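Local coordinates for probable csgAB operon transcriptional regulatory protein (Salmonella typhimurium, PDB 5XP0), which regulates transcription as the DNA-binding master activator of the csgAB curli operon and promotes biofilm formation, represented here by its atypical receiver domain, at residues His76-Gln79 / Asp80-Ser83. Residues are numbered along the deposited sequence; the frame is centred on the assembly and turned at random.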
# COMPACT_ATOMS: atom_id res chain seq x y z
N HIS B 76 -1.73 5.12 20.28
CA HIS B 76 -2.26 6.02 21.29
C HIS B 76 -2.80 7.30 20.67
O HIS B 76 -3.84 7.82 21.10
CB HIS B 76 -1.17 6.35 22.31
CG HIS B 76 -1.65 7.26 23.40
ND1 HIS B 76 -1.18 8.54 23.55
CD2 HIS B 76 -2.59 7.08 24.36
CE1 HIS B 76 -1.79 9.11 24.57
NE2 HIS B 76 -2.66 8.25 25.08
N TYR B 77 -2.07 7.87 19.72
CA TYR B 77 -2.54 9.10 19.10
C TYR B 77 -3.87 8.86 18.40
O TYR B 77 -4.85 9.56 18.64
CB TYR B 77 -1.52 9.65 18.12
CG TYR B 77 -2.12 10.81 17.39
CD1 TYR B 77 -2.13 12.07 17.96
CD2 TYR B 77 -2.71 10.64 16.16
CE1 TYR B 77 -2.69 13.14 17.31
CE2 TYR B 77 -3.27 11.68 15.51
CZ TYR B 77 -3.26 12.94 16.10
OH TYR B 77 -3.82 13.99 15.45
N TRP B 78 -3.95 7.81 17.55
CA TRP B 78 -5.19 7.60 16.83
C TRP B 78 -6.31 7.13 17.74
O TRP B 78 -7.46 7.50 17.51
CB TRP B 78 -4.98 6.64 15.65
CG TRP B 78 -4.27 7.38 14.60
CD1 TRP B 78 -2.98 7.22 14.19
CD2 TRP B 78 -4.80 8.48 13.85
NE1 TRP B 78 -2.66 8.17 13.22
CE2 TRP B 78 -3.78 8.94 13.00
CE3 TRP B 78 -6.05 9.12 13.83
CZ2 TRP B 78 -3.98 9.99 12.11
CZ3 TRP B 78 -6.24 10.16 12.95
CH2 TRP B 78 -5.20 10.59 12.12
N GLN B 79 -6.01 6.32 18.78
CA GLN B 79 -7.05 5.99 19.76
C GLN B 79 -7.53 7.25 20.48
O GLN B 79 -8.74 7.44 20.67
CB GLN B 79 -6.54 4.98 20.79
CG GLN B 79 -6.52 3.53 20.24
CD GLN B 79 -5.90 2.54 21.22
OE1 GLN B 79 -5.25 2.93 22.19
NE2 GLN B 79 -6.10 1.26 20.95
N ASP B 80 -6.60 8.14 20.85
CA ASP B 80 -6.97 9.34 21.62
C ASP B 80 -7.86 10.27 20.79
O ASP B 80 -8.93 10.68 21.25
CB ASP B 80 -5.70 10.07 22.08
CG ASP B 80 -5.99 11.27 23.00
OD1 ASP B 80 -7.11 11.35 23.54
OD2 ASP B 80 -5.09 12.12 23.19
N ASN B 81 -7.47 10.60 19.56
CA ASN B 81 -8.28 11.61 18.89
C ASN B 81 -9.51 11.03 18.20
O ASN B 81 -10.50 11.76 18.06
CB ASN B 81 -7.45 12.43 17.91
CG ASN B 81 -6.70 11.60 16.97
OD1 ASN B 81 -6.51 10.41 17.19
ND2 ASN B 81 -6.27 12.21 15.87
N LEU B 82 -9.54 9.74 17.85
CA LEU B 82 -10.78 9.20 17.32
C LEU B 82 -11.84 9.01 18.40
O LEU B 82 -13.04 9.12 18.12
CB LEU B 82 -10.51 7.89 16.58
CG LEU B 82 -9.70 8.09 15.30
CD1 LEU B 82 -9.31 6.76 14.66
CD2 LEU B 82 -10.49 8.88 14.31
N SER B 83 -11.45 8.81 19.67
CA SER B 83 -12.43 8.71 20.74
C SER B 83 -13.11 10.05 21.04
O SER B 83 -14.24 10.08 21.52
CB SER B 83 -11.78 8.19 22.02
OG SER B 83 -10.87 9.14 22.53
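Trp78 and Leu82, one turn apart on the same helix, make the apolar part of this local contact. Leu82 CG lies at the edge of the indole, close to its plane, with Trp78 CE3 4.1 Å away; both residues are buried. Tyr77 turns an edge toward the indole: its CE2 stands 3.7 Å above the centre of the Trp78 ring, the two ring planes nearly at right angles, while Trp78 CD1 lies in the plane of the tyrosine at its edge. Asn81 reaches back to the tyrosine, its CG 3.7 Å above one face of Tyr77, offset toward the rim, and lies oblique to the indole; the amide plane is turned 54° from the tyrosine ring.

Backbone hydrogen bonds from residue i+4 to residue i show regular alpha-helix. Asp80 N binds His76 O at 2.8 Å, and Leu82 N binds Trp78 O at 3.1 Å, with an N-H...O angle of 155°. Ser83 N bonds to Gln79 O at 3.2 Å. Ser83 also uses its side chain: OG sits between the backbone N and the carbonyl carbon (chi1 67°), which turns it back toward Asp80 O, 2.8 Å away, to which it donates a hydrogen bond from above the carbonyl plane.

Helix 72-83 connects parallel strands 61-66 and 90-94 in a beta-alpha-beta unit of the CheY-like receiver fold. Trp78 and Leu82 both pack on Met65 of strand 61-66, and Trp78 NE1 is hydrogen-bonded to Ile50 O just beyond strand 45-49. Gln79 meets Trp108 and Pro109, between helix 102-107 and strand 111-114.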